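Local coordinates for probable transcriptional regulator (Rhodococcus jostii, PDB 3ON2), which is of unknown specific function but probably binds DNA as a transcriptional regulator of the TetR family, at residues V16-A21 and K51-R56; S66-L71 and S122-A127; F100-R105 and G166-A171; R137-A142 and S154-V159. All blocks are in the same frame, centred on the assembly; numbering follows the deposited sequence. Where two conformers were deposited one is given.

The four contacts run from the DNA-binding end of this all-helical TetR-like chain to the far end of its larger domain. Interaction 1, within the DNA-binding region, comes first in sequence; its centre lies about 17 Å from that of interaction 2 and about 36 Å from that of interaction 4. Helix 56-81, which starts in interaction 1, carries segment 66-71 of interaction 2, where L71 and G67 touch F100 of interaction 3. Segments of interactions 2 and 3 alternate along the chain. Interaction 4 shares helix 122-144 with interaction 2 and helix 153-172 with interaction 3. Interaction 2 supplies F68 and L71 to the polyether pocket, and interaction 4, centres about 20 Å apart, supplies V139.

Interaction 1. Residues V16-A21 and K51-R56; sequences VLLARA and KHFRDR
L17, L18 and F53 each set CG beside the backbone N and anti to the carbonyl carbon (chi1 -74°, -81° and -66°), which brings two leucines of one helical turn up to a single phenyl ring. L17 meets that ring through its base: CB lies at the ring edge, near the ring plane, 4.1 Å from F53 CE2. L18 comes obliquely, with its CG 3.9 Å from F53 CZ, and the two side chains cross at about a right angle. Further out, the CD1 methyl of L17 is modelled beside the K51 carbonyl, doubtfully close. That carbonyl also accepts the backbone N-H of F53, with F53 N 2.8 Å from K51 O; together with the positive phi of H52, this closes a classic gamma turn. The turn brings the edge of the H52 imidazole onto one face of F53, with H52 CD2 3.5 Å above the ring centre. K51 curls its chain round toward F53, and its NZ makes a weak hydrogen bond with the F53 carbonyl. K51 to F53 are the last residues of the predicted helix-turn-helix, and the contact ties them to helix 13-28 of the TetR-type DNA-binding domain. Around it, L17 also packs on L38 of helix 35-41, while L18 and F53 both reach A62 of helix 56-81, so that a three-helix core is joined here. D55 caps the start of that last helix through OD1 and A58 N, just beyond the loop that holds F53.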
loop_
_atom_site.group_PDB
_atom_site.type_symbol
_atom_site.label_atom_id
_atom_site.label_comp_id
_atom_site.label_asym_id
_atom_site.label_seq_id
_atom_site.Cartn_x
_atom_site.Cartn_y
_atom_site.Cartn_z
ATOM N N VAL A 16 -8.150 -14.373 12.097
ATOM C CA VAL A 16 -9.565 -14.012 12.246
ATOM C C VAL A 16 -9.665 -12.574 12.761
ATOM O O VAL A 16 -10.422 -11.778 12.236
ATOM C CB VAL A 16 -10.290 -14.967 13.252
ATOM C CG1 VAL A 16 -11.725 -14.512 13.494
ATOM C CG2 VAL A 16 -10.280 -16.388 12.748
ATOM N N LEU A 17 -8.889 -12.264 13.800
ATOM C CA LEU A 17 -8.905 -10.906 14.376
ATOM C C LEU A 17 -8.438 -9.850 13.404
ATOM O O LEU A 17 -9.013 -8.779 13.366
ATOM C CB LEU A 17 -8.114 -10.818 15.676
ATOM C CG LEU A 17 -8.837 -11.482 16.854
ATOM C CD1 LEU A 17 -7.968 -11.414 18.091
ATOM C CD2 LEU A 17 -10.161 -10.787 17.131
ATOM N N LEU A 18 -7.414 -10.155 12.612
ATOM C CA LEU A 18 -6.937 -9.199 11.618
ATOM C C LEU A 18 -7.975 -8.936 10.525
ATOM O O LEU A 18 -8.118 -7.798 10.081
ATOM C CB LEU A 18 -5.612 -9.641 10.983
ATOM C CG LEU A 18 -4.294 -9.388 11.708
ATOM C CD1 LEU A 18 -3.113 -10.217 11.120
ATOM C CD2 LEU A 18 -3.978 -7.888 11.682
ATOM N N ALA A 19 -8.683 -9.969 10.081
ATOM C CA ALA A 19 -9.728 -9.763 9.058
ATOM C C ALA A 19 -10.906 -8.900 9.590
ATOM O O ALA A 19 -11.402 -7.987 8.917
ATOM C CB ALA A 19 -10.244 -11.098 8.546
ATOM N N ARG A 20 -11.347 -9.204 10.803
ATOM C CA ARG A 20 -12.360 -8.392 11.487
ATOM C C ARG A 20 -11.898 -6.944 11.732
ATOM O O ARG A 20 -12.664 -5.999 11.492
ATOM C CB ARG A 20 -12.719 -9.047 12.822
ATOM C CG ARG A 20 -13.702 -10.185 12.716
ATOM C CD ARG A 20 -13.855 -10.900 14.043
ATOM N NE ARG A 20 -14.683 -12.106 13.929
ATOM C CZ ARG A 20 -16.006 -12.128 14.083
ATOM N NH1 ARG A 20 -16.663 -11.003 14.351
ATOM N NH2 ARG A 20 -16.670 -13.274 13.959
ATOM N N ALA A 21 -10.653 -6.765 12.208
ATOM C CA ALA A 21 -10.113 -5.426 12.478
ATOM C C ALA A 21 -10.091 -4.577 11.231
ATOM O O ALA A 21 -10.432 -3.388 11.282
ATOM C CB ALA A 21 -8.704 -5.501 13.086
ATOM N N LYS A 51 -6.821 -13.120 23.186
ATOM C CA LYS A 51 -7.065 -12.129 22.138
ATOM C C LYS A 51 -5.939 -12.250 21.101
ATOM O O LYS A 51 -5.881 -11.463 20.158
ATOM C CB LYS A 51 -7.041 -10.699 22.702
ATOM C CG LYS A 51 -7.933 -10.407 23.915
ATOM C CD LYS A 51 -7.738 -8.961 24.416
ATOM C CE LYS A 51 -6.495 -8.776 25.343
ATOM N NZ LYS A 51 -5.160 -9.332 24.845
ATOM N N HIS A 52 -5.064 -13.242 21.301
ATOM C CA HIS A 52 -3.795 -13.428 20.571
ATOM C C HIS A 52 -2.786 -12.297 20.757
ATOM O O HIS A 52 -1.692 -12.514 21.274
ATOM C CB HIS A 52 -3.992 -13.689 19.068
ATOM C CG HIS A 52 -2.702 -13.706 18.318
ATOM N ND1 HIS A 52 -1.892 -14.821 18.262
ATOM C CD2 HIS A 52 -2.053 -12.732 17.640
ATOM C CE1 HIS A 52 -0.799 -14.530 17.580
ATOM N NE2 HIS A 52 -0.885 -13.277 17.170
ATOM N N PHE A 53 -3.152 -11.096 20.311
ATOM C CA PHE A 53 -2.272 -9.942 20.373
ATOM C C PHE A 53 -2.055 -9.488 21.805
ATOM O O PHE A 53 -2.970 -9.498 22.603
ATOM C CB PHE A 53 -2.861 -8.808 19.526
ATOM C CG PHE A 53 -2.900 -9.131 18.061
ATOM C CD1 PHE A 53 -1.747 -9.022 17.276
ATOM C CD2 PHE A 53 -4.082 -9.563 17.460
ATOM C CE1 PHE A 53 -1.776 -9.328 15.915
ATOM C CE2 PHE A 53 -4.111 -9.878 16.091
ATOM C CZ PHE A 53 -2.958 -9.750 15.327
ATOM N N ARG A 54 -0.837 -9.085 22.115
ATOM C CA ARG A 54 -0.446 -8.669 23.469
ATOM C C ARG A 54 -1.213 -7.410 23.888
ATOM O O ARG A 54 -1.585 -7.266 25.048
ATOM C CB ARG A 54 1.065 -8.380 23.474
ATOM C CG ARG A 54 1.661 -7.851 24.762
ATOM C CD ARG A 54 2.348 -8.937 25.585
ATOM N NE ARG A 54 3.295 -9.750 24.814
ATOM C CZ ARG A 54 4.623 -9.747 24.973
ATOM N NH1 ARG A 54 5.369 -10.547 24.226
ATOM N NH2 ARG A 54 5.205 -8.957 25.877
ATOM N N ASP A 55 -1.424 -6.495 22.945
ATOM C CA ASP A 55 -2.135 -5.240 23.205
ATOM C C ASP A 55 -2.582 -4.631 21.882
ATOM O O ASP A 55 -2.283 -5.167 20.804
ATOM C CB ASP A 55 -1.239 -4.251 23.977
ATOM C CG ASP A 55 0.149 -4.045 23.315
ATOM O OD1 ASP A 55 0.285 -4.066 22.067
ATOM O OD2 ASP A 55 1.132 -3.845 24.063
ATOM N N ARG A 56 -3.301 -3.520 21.970
ATOM C CA ARG A 56 -3.814 -2.833 20.805
ATOM C C ARG A 56 -2.702 -2.493 19.832
ATOM O O ARG A 56 -2.877 -2.638 18.622
ATOM C CB ARG A 56 -4.527 -1.529 21.215
ATOM C CG ARG A 56 -5.187 -0.790 20.034
ATOM C CD ARG A 56 -6.203 0.254 20.532
ATOM N NE ARG A 56 -7.014 0.731 19.420
ATOM C CZ ARG A 56 -6.875 1.924 18.849
ATOM N NH1 ARG A 56 -7.636 2.270 17.822
ATOM N NH2 ARG A 56 -5.975 2.777 19.308
#

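Interaction 2. Residues S66-L71 and S122-A127; sequences SGFLRL and SQVVEA
F68 and A127 come closest, CA to CA 5.6 Å, where the two helical segments run nearly parallel, their axes 8.9 Å apart and inclined by 18°. Both residues point their CB toward the partner helix, and the two CB atoms touch at 3.7 Å. From there F68 turns its CG back beside the backbone N (chi1 -78°), carrying the ring past the A127 backbone and along toward V124. A127 C and V124 O approach the ring at a slant, and its outer atom CE2 lies 4.3 Å from V124 CG1. L69 adds a looser touch, with CD2 4.5 Å from A127 CB. In the TetR fold the long helix 56-81 leads out of the DNA-binding domain into the helical ligand-binding domain, and this contact lays helix 122-144 against it. F68 also lines the pocket, its side chain about 3 Å from the bound polyether, which probably came from the crystallisation liquor. Beside the apolar seam a water donates to both backbones, to A127 O at 2.9 Å and only weakly to F68 O. On another side of helix 56-81, R70 steadies its guanidinium on S66: NE donates to S66 OG and also to S66 O, which it approaches from above the carbonyl plane, on the opposite face from R70 N. R70 NH2 then forms a salt bridge with E22 of helix 13-28.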
loop_
_atom_site.group_PDB
_atom_site.type_symbol
_atom_site.label_atom_id
_atom_site.label_comp_id
_atom_site.label_asym_id
_atom_site.label_seq_id
_atom_site.Cartn_x
_atom_site.Cartn_y
_atom_site.Cartn_z
ATOM N N SER A 66 0.874 -6.014 7.428
ATOM C CA SER A 66 0.078 -6.726 6.444
ATOM C C SER A 66 -0.312 -5.841 5.247
ATOM O O SER A 66 -0.345 -6.320 4.097
ATOM C CB SER A 66 -1.192 -7.250 7.103
ATOM O OG SER A 66 -2.017 -7.845 6.123
ATOM N N GLY A 67 -0.635 -4.580 5.528
ATOM C CA GLY A 67 -0.941 -3.610 4.485
ATOM C C GLY A 67 0.206 -3.384 3.509
ATOM O O GLY A 67 0.016 -3.391 2.298
ATOM N N PHE A 68 1.406 -3.182 4.034
ATOM C CA PHE A 68 2.569 -3.035 3.181
ATOM C C PHE A 68 2.868 -4.301 2.411
ATOM O O PHE A 68 3.137 -4.241 1.210
ATOM C CB PHE A 68 3.796 -2.568 3.967
ATOM C CG PHE A 68 3.786 -1.108 4.263
ATOM C CD1 PHE A 68 3.941 -0.170 3.233
ATOM C CD2 PHE A 68 3.602 -0.668 5.571
ATOM C CE1 PHE A 68 3.930 1.175 3.505
ATOM C CE2 PHE A 68 3.576 0.677 5.869
ATOM C CZ PHE A 68 3.747 1.606 4.845
ATOM N N LEU A 69 2.797 -5.453 3.081
ATOM C CA LEU A 69 3.056 -6.735 2.395
ATOM C C LEU A 69 2.125 -6.899 1.194
ATOM O O LEU A 69 2.555 -7.288 0.081
ATOM C CB LEU A 69 2.905 -7.906 3.375
ATOM C CG LEU A 69 4.055 -7.993 4.384
ATOM C CD1 LEU A 69 3.790 -9.110 5.390
ATOM C CD2 LEU A 69 5.407 -8.210 3.704
ATOM N N ARG A 70 0.858 -6.562 1.401
ATOM C CA ARG A 70 -0.158 -6.645 0.353
ATOM C C ARG A 70 0.025 -5.603 -0.741
ATOM O O ARG A 70 -0.245 -5.888 -1.917
ATOM C CB ARG A 70 -1.566 -6.571 0.952
ATOM C CG ARG A 70 -1.930 -7.840 1.720
ATOM C CD ARG A 70 -3.366 -7.766 2.147
ATOM N NE ARG A 70 -3.462 -7.101 3.419
ATOM C CZ ARG A 70 -4.528 -6.424 3.825
ATOM N NH1 ARG A 70 -5.586 -6.270 3.016
ATOM N NH2 ARG A 70 -4.516 -5.873 5.029
ATOM N N LEU A 71 0.482 -4.408 -0.368
ATOM C CA LEU A 71 0.781 -3.382 -1.372
ATOM C C LEU A 71 1.946 -3.823 -2.255
ATOM O O LEU A 71 1.889 -3.683 -3.484
ATOM C CB LEU A 71 1.095 -2.021 -0.720
ATOM C CG LEU A 71 1.642 -0.911 -1.645
ATOM C CD1 LEU A 71 0.666 -0.554 -2.822
ATOM C CD2 LEU A 71 1.958 0.329 -0.815
ATOM N N SER A 122 10.042 -2.198 13.843
ATOM C CA SER A 122 10.970 -2.532 12.757
ATOM C C SER A 122 10.338 -3.379 11.635
ATOM O O SER A 122 10.655 -3.182 10.460
ATOM C CB SER A 122 12.200 -3.246 13.315
ATOM O OG SER A 122 11.812 -4.373 14.093
ATOM N N GLN A 123 9.440 -4.306 11.980
ATOM C CA GLN A 123 8.833 -5.134 10.932
ATOM C C GLN A 123 7.915 -4.306 10.027
ATOM O O GLN A 123 7.826 -4.580 8.823
ATOM C CB GLN A 123 8.123 -6.377 11.479
ATOM C CG GLN A 123 6.791 -6.131 12.174
ATOM C CD GLN A 123 6.932 -5.731 13.642
ATOM O OE1 GLN A 123 8.044 -5.483 14.151
ATOM N NE2 GLN A 123 5.790 -5.675 14.341
ATOM N N VAL A 124 7.262 -3.286 10.600
ATOM C CA VAL A 124 6.476 -2.336 9.800
ATOM C C VAL A 124 7.415 -1.512 8.908
ATOM O O VAL A 124 7.184 -1.395 7.684
ATOM C CB VAL A 124 5.594 -1.404 10.662
ATOM C CG1 VAL A 124 4.876 -0.377 9.780
ATOM C CG2 VAL A 124 4.559 -2.233 11.483
ATOM N N VAL A 125 8.452 -0.931 9.520
ATOM C CA VAL A 125 9.435 -0.132 8.775
ATOM C C VAL A 125 10.003 -0.935 7.594
ATOM O O VAL A 125 10.043 -0.423 6.472
ATOM C CB VAL A 125 10.583 0.404 9.681
ATOM C CG1 VAL A 125 11.641 1.135 8.845
ATOM C CG2 VAL A 125 10.035 1.327 10.770
ATOM N N GLU A 126 10.408 -2.188 7.844
ATOM C CA GLU A 126 10.995 -3.065 6.795
ATOM C C GLU A 126 10.027 -3.403 5.659
ATOM O O GLU A 126 10.410 -3.426 4.485
ATOM C CB GLU A 126 11.521 -4.372 7.403
ATOM C CG GLU A 126 12.838 -4.220 8.181
ATOM C CD GLU A 126 13.232 -5.482 8.954
ATOM O OE1 GLU A 126 12.705 -6.576 8.612
ATOM O OE2 GLU A 126 14.067 -5.380 9.895
ATOM N N ALA A 127 8.781 -3.697 6.024
ATOM C CA ALA A 127 7.721 -3.957 5.054
ATOM C C ALA A 127 7.473 -2.732 4.147
ATOM O O ALA A 127 7.326 -2.889 2.935
ATOM C CB ALA A 127 6.434 -4.374 5.781
HETATM O O HOH W 1 6.407 -5.319 1.741
#

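Interaction 3. Residues F100-R105 and G166-A171; sequences FALAHR and GIATLA
Helix 86-103 brings its last turn against the C-terminal part of helix 153-172, with A101 and A168 nearest across the contact, their CA atoms 6.4 Å apart. Both alanines point their CB toward the opposing helix, and the two CB methyls meet at 3.7 Å; with nothing longer than a methyl on either side, the helices can approach closely. L102 follows and widens the contact. Its CG is anti to the carbonyl carbon (chi1 -61°), which sends the two terminal methyls across to the next turn. CD1 of L102 rests 3.9 Å from A171 CB. CD2 touches both A168 O, at 3.6 Å, and A171 CB, at 4.0 Å. The A171 methyl thus sits against both branches of the leucine. Beyond L102 the chain leaves helical geometry at H104, which is also the N-cap of helix 105-115, and H104 CD2 stands 3.6 Å above the centre of one face of the F100 ring. That ring packs on L71 and A74 of helix 56-81, while I167 faces helix 181-196. Close alanine-to-alanine helix packing backed by a leucine thus joins two helices within the all-helical C-terminal domain of a TetR-like regulator.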
loop_
_atom_site.group_PDB
_atom_site.type_symbol
_atom_site.label_atom_id
_atom_site.label_comp_id
_atom_site.label_asym_id
_atom_site.label_seq_id
_atom_site.Cartn_x
_atom_site.Cartn_y
_atom_site.Cartn_z
ATOM N N PHE A 100 -4.910 0.544 -5.391
ATOM C CA PHE A 100 -4.738 0.041 -4.027
ATOM C C PHE A 100 -5.188 1.060 -2.977
ATOM O O PHE A 100 -5.914 0.729 -2.023
ATOM C CB PHE A 100 -3.270 -0.346 -3.752
ATOM C CG PHE A 100 -3.072 -1.054 -2.447
ATOM C CD1 PHE A 100 -3.075 -2.445 -2.393
ATOM C CD2 PHE A 100 -2.902 -0.326 -1.253
ATOM C CE1 PHE A 100 -2.894 -3.112 -1.157
ATOM C CE2 PHE A 100 -2.740 -0.975 -0.030
ATOM C CZ PHE A 100 -2.735 -2.372 0.018
ATOM N N ALA A 101 -4.690 2.284 -3.140
ATOM C CA ALA A 101 -4.978 3.391 -2.248
ATOM C C ALA A 101 -6.483 3.636 -2.140
ATOM O O ALA A 101 -7.021 3.813 -1.032
ATOM C CB ALA A 101 -4.265 4.634 -2.744
ATOM N N LEU A 102 -7.179 3.623 -3.279
ATOM C CA LEU A 102 -8.597 3.931 -3.268
ATOM C C LEU A 102 -9.445 2.757 -2.765
ATOM O O LEU A 102 -10.521 2.958 -2.189
ATOM C CB LEU A 102 -9.044 4.494 -4.630
ATOM C CG LEU A 102 -8.330 5.822 -5.051
ATOM C CD1 LEU A 102 -8.778 6.298 -6.444
ATOM C CD2 LEU A 102 -8.509 6.991 -3.994
ATOM N N ALA A 103 -8.936 1.535 -2.916
ATOM C CA ALA A 103 -9.614 0.368 -2.368
ATOM C C ALA A 103 -9.361 0.135 -0.886
ATOM O O ALA A 103 -10.092 -0.640 -0.268
ATOM C CB ALA A 103 -9.272 -0.888 -3.142
ATOM N N HIS A 104 -8.325 0.754 -0.324
ATOM C CA HIS A 104 -7.928 0.495 1.059
ATOM C C HIS A 104 -7.566 1.807 1.746
ATOM O O HIS A 104 -6.461 1.961 2.284
ATOM C CB HIS A 104 -6.713 -0.436 1.087
ATOM C CG HIS A 104 -6.915 -1.709 0.336
ATOM N ND1 HIS A 104 -7.594 -2.787 0.869
ATOM C CD2 HIS A 104 -6.509 -2.092 -0.895
ATOM C CE1 HIS A 104 -7.601 -3.779 -0.006
ATOM N NE2 HIS A 104 -6.945 -3.385 -1.084
ATOM N N ARG A 105 -8.502 2.744 1.742
ATOM C CA ARG A 105 -8.222 4.107 2.204
ATOM C C ARG A 105 -7.849 4.213 3.676
ATOM O O ARG A 105 -6.857 4.860 4.009
ATOM C CB ARG A 105 -9.402 5.023 1.881
ATOM C CG ARG A 105 -9.723 5.022 0.412
ATOM C CD ARG A 105 -10.743 6.076 0.035
ATOM N NE ARG A 105 -11.282 5.802 -1.294
ATOM C CZ ARG A 105 -12.112 6.619 -1.930
ATOM N NH1 ARG A 105 -12.502 7.736 -1.340
ATOM N NH2 ARG A 105 -12.567 6.306 -3.130
ATOM N N GLY A 166 -0.172 11.762 -4.504
ATOM C CA GLY A 166 -0.900 13.028 -4.680
ATOM C C GLY A 166 -2.219 12.849 -5.429
ATOM O O GLY A 166 -3.236 13.348 -4.992
ATOM N N ILE A 167 -2.198 12.115 -6.544
ATOM C CA ILE A 167 -3.428 11.771 -7.268
ATOM C C ILE A 167 -4.448 11.021 -6.371
ATOM O O ILE A 167 -5.634 11.411 -6.299
ATOM C CB ILE A 167 -3.151 11.015 -8.623
ATOM C CG1 ILE A 167 -2.409 11.932 -9.613
ATOM C CG2 ILE A 167 -4.508 10.585 -9.288
ATOM C CD1 ILE A 167 -1.976 11.200 -10.951
ATOM N N ALA A 168 -4.004 9.967 -5.687
ATOM C CA ALA A 168 -4.885 9.213 -4.783
ATOM C C ALA A 168 -5.474 10.113 -3.666
ATOM O O ALA A 168 -6.666 10.009 -3.323
ATOM C CB ALA A 168 -4.150 7.995 -4.198
ATOM N N THR A 169 -4.644 11.012 -3.132
ATOM C CA THR A 169 -5.062 11.970 -2.115
ATOM C C THR A 169 -6.141 12.944 -2.658
ATOM O O THR A 169 -7.196 13.168 -2.004
ATOM C CB THR A 169 -3.835 12.733 -1.551
ATOM O OG1 THR A 169 -2.919 11.796 -0.970
ATOM C CG2 THR A 169 -4.256 13.753 -0.484
ATOM N N LEU A 170 -5.925 13.473 -3.863
ATOM C CA LEU A 170 -6.911 14.350 -4.485
ATOM C C LEU A 170 -8.217 13.595 -4.709
ATOM O O LEU A 170 -9.307 14.141 -4.466
ATOM C CB LEU A 170 -6.409 14.954 -5.827
ATOM C CG LEU A 170 -5.238 15.966 -5.819
ATOM C CD1 LEU A 170 -5.127 16.793 -7.128
ATOM C CD2 LEU A 170 -5.331 16.911 -4.636
ATOM N N ALA A 171 -8.108 12.352 -5.168
ATOM C CA ALA A 171 -9.282 11.550 -5.477
ATOM C C ALA A 171 -10.068 11.275 -4.195
ATOM O O ALA A 171 -11.286 11.498 -4.142
ATOM C CB ALA A 171 -8.882 10.240 -6.220
#

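Interaction 4. Residues R137-A142 and S154-V159; sequences RIVTEA and SRIALV
V139 carries its side of this contact alone, against I156 and A157 of the following helix. Its CB points toward that helix and forks there. The CG1 branch, anti to the backbone N (chi1 170°), makes the tightest approach, 3.7 Å from I156 CG2. The same methyl lies 3.9 Å from I156 CB and 4.1 Å from I156 CD1, so it rests against the isoleucine along its length, from the branch point to the tip. The CG2 branch leans the other way, bridging the two neighbours: it is 4.1 Å from I156 CG2 and 4.4 Å from A157 CB. I156 answers with its own beta branch, since CG2 stands anti to its backbone N and takes both valine methyls, while CG1 turns beside the N and brings CD1 to V139 CG1 as well. The valine and isoleucine side chains cross obliquely, and the meeting is wholly apolar. Further along, I156 touches Q143 and reaches F192 and L196 of helix 181-196, and A157 also packs on M132, T135 and V136 of helix 122-144. Away from this interface, I138 and A142 pack on F90 of helix 86-103, and E141 forms a salt bridge with R89 of the same helix. Helices 122-144 and 153-172 are thereby tied into a common hydrophobic interior. V139 also lies about 4 Å from the bound polyether, consistent with the effector-binding pocket that TetR-family regulators have in the helical C-terminal domain, although the polyether probably came from the crystallisation liquor.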
loop_
_atom_site.group_PDB
_atom_site.type_symbol
_atom_site.label_atom_id
_atom_site.label_comp_id
_atom_site.label_asym_id
_atom_site.label_seq_id
_atom_site.Cartn_x
_atom_site.Cartn_y
_atom_site.Cartn_z
ATOM N N ARG A 137 14.089 -0.478 -7.888
ATOM C CA ARG A 137 14.682 -1.530 -8.748
ATOM C C ARG A 137 14.189 -1.426 -10.192
ATOM O O ARG A 137 14.995 -1.494 -11.107
ATOM C CB ARG A 137 14.468 -2.934 -8.145
ATOM C CG ARG A 137 14.189 -4.085 -9.140
ATOM C CD ARG A 137 14.159 -5.510 -8.503
ATOM N NE ARG A 137 13.279 -5.683 -7.327
ATOM C CZ ARG A 137 13.619 -5.360 -6.071
ATOM N NH1 ARG A 137 14.811 -4.816 -5.825
ATOM N NH2 ARG A 137 12.772 -5.560 -5.058
ATOM N N ILE A 138 12.886 -1.197 -10.380
ATOM C CA ILE A 138 12.272 -0.992 -11.696
ATOM C C ILE A 138 12.838 0.252 -12.403
ATOM O O ILE A 138 13.058 0.225 -13.616
ATOM C CB ILE A 138 10.730 -0.812 -11.568
ATOM C CG1 ILE A 138 10.063 -2.025 -10.885
ATOM C CG2 ILE A 138 10.093 -0.494 -12.910
ATOM C CD1 ILE A 138 9.787 -3.212 -11.782
ATOM N N VAL A 139 13.037 1.338 -11.651
ATOM C CA VAL A 139 13.686 2.565 -12.181
ATOM C C VAL A 139 15.151 2.263 -12.564
ATOM O O VAL A 139 15.589 2.627 -13.651
ATOM C CB VAL A 139 13.614 3.753 -11.157
ATOM C CG1 VAL A 139 14.489 4.953 -11.588
ATOM C CG2 VAL A 139 12.145 4.193 -10.886
ATOM N N THR A 140 15.889 1.601 -11.667
ATOM C CA THR A 140 17.305 1.237 -11.911
ATOM C C THR A 140 17.427 0.372 -13.160
ATOM O O THR A 140 18.279 0.637 -14.009
ATOM C CB THR A 140 17.962 0.542 -10.679
ATOM O OG1 THR A 140 17.797 1.378 -9.537
ATOM C CG2 THR A 140 19.484 0.329 -10.860
ATOM N N GLU A 141 16.559 -0.631 -13.287
ATOM C CA GLU A 141 16.516 -1.499 -14.477
ATOM C C GLU A 141 16.215 -0.696 -15.730
ATOM O O GLU A 141 16.755 -0.983 -16.799
ATOM C CB GLU A 141 15.497 -2.644 -14.323
ATOM C CG GLU A 141 15.837 -3.658 -13.205
ATOM C CD GLU A 141 14.774 -4.767 -13.000
ATOM O OE1 GLU A 141 13.741 -4.763 -13.708
ATOM O OE2 GLU A 141 14.976 -5.650 -12.118
ATOM N N ALA A 142 15.364 0.318 -15.604
ATOM C CA ALA A 142 15.037 1.192 -16.742
ATOM C C ALA A 142 16.242 2.011 -17.169
ATOM O O ALA A 142 16.442 2.283 -18.361
ATOM C CB ALA A 142 13.857 2.124 -16.406
ATOM N N SER A 154 16.518 6.590 -6.499
ATOM C CA SER A 154 15.638 6.715 -5.326
ATOM C C SER A 154 14.912 8.068 -5.291
ATOM O O SER A 154 13.771 8.148 -4.827
ATOM C CB SER A 154 16.362 6.364 -4.011
ATOM O OG SER A 154 17.193 7.419 -3.595
ATOM N N ARG A 155 15.543 9.120 -5.812
ATOM C CA ARG A 155 14.859 10.410 -5.988
ATOM C C ARG A 155 13.796 10.332 -7.099
ATOM O O ARG A 155 12.705 10.936 -6.968
ATOM C CB ARG A 155 15.843 11.561 -6.287
ATOM C CG ARG A 155 16.718 11.965 -5.101
ATOM C CD ARG A 155 15.883 12.405 -3.892
ATOM N NE ARG A 155 16.740 12.496 -2.704
ATOM C CZ ARG A 155 17.413 13.582 -2.344
ATOM N NH1 ARG A 155 17.314 14.701 -3.068
ATOM N NH2 ARG A 155 18.170 13.561 -1.250
ATOM N N ILE A 156 14.116 9.602 -8.175
ATOM C CA ILE A 156 13.179 9.392 -9.289
ATOM C C ILE A 156 11.955 8.645 -8.762
ATOM O O ILE A 156 10.805 9.057 -8.983
ATOM C CB ILE A 156 13.846 8.644 -10.467
ATOM C CG1 ILE A 156 14.930 9.531 -11.107
ATOM C CG2 ILE A 156 12.805 8.219 -11.533
ATOM C CD1 ILE A 156 15.844 8.780 -12.173
ATOM N N ALA A 157 12.206 7.563 -8.040
ATOM C CA ALA A 157 11.132 6.786 -7.439
ATOM C C ALA A 157 10.294 7.631 -6.474
ATOM O O ALA A 157 9.068 7.484 -6.425
ATOM C CB ALA A 157 11.712 5.559 -6.742
ATOM N N LEU A 158 10.954 8.507 -5.714
ATOM C CA LEU A 158 10.295 9.369 -4.753
ATOM C C LEU A 158 9.373 10.395 -5.436
ATOM O O LEU A 158 8.253 10.655 -4.956
ATOM C CB LEU A 158 11.331 10.068 -3.850
ATOM C CG LEU A 158 10.755 10.829 -2.650
ATOM C CD1 LEU A 158 9.911 9.903 -1.797
ATOM C CD2 LEU A 158 11.873 11.504 -1.833
ATOM N N VAL A 159 9.821 10.958 -6.561
ATOM C CA VAL A 159 8.971 11.878 -7.312
ATOM C C VAL A 159 7.741 11.129 -7.834
ATOM O O VAL A 159 6.616 11.645 -7.749
ATOM C CB VAL A 159 9.723 12.610 -8.450
ATOM C CG1 VAL A 159 8.736 13.320 -9.390
ATOM C CG2 VAL A 159 10.704 13.627 -7.842
#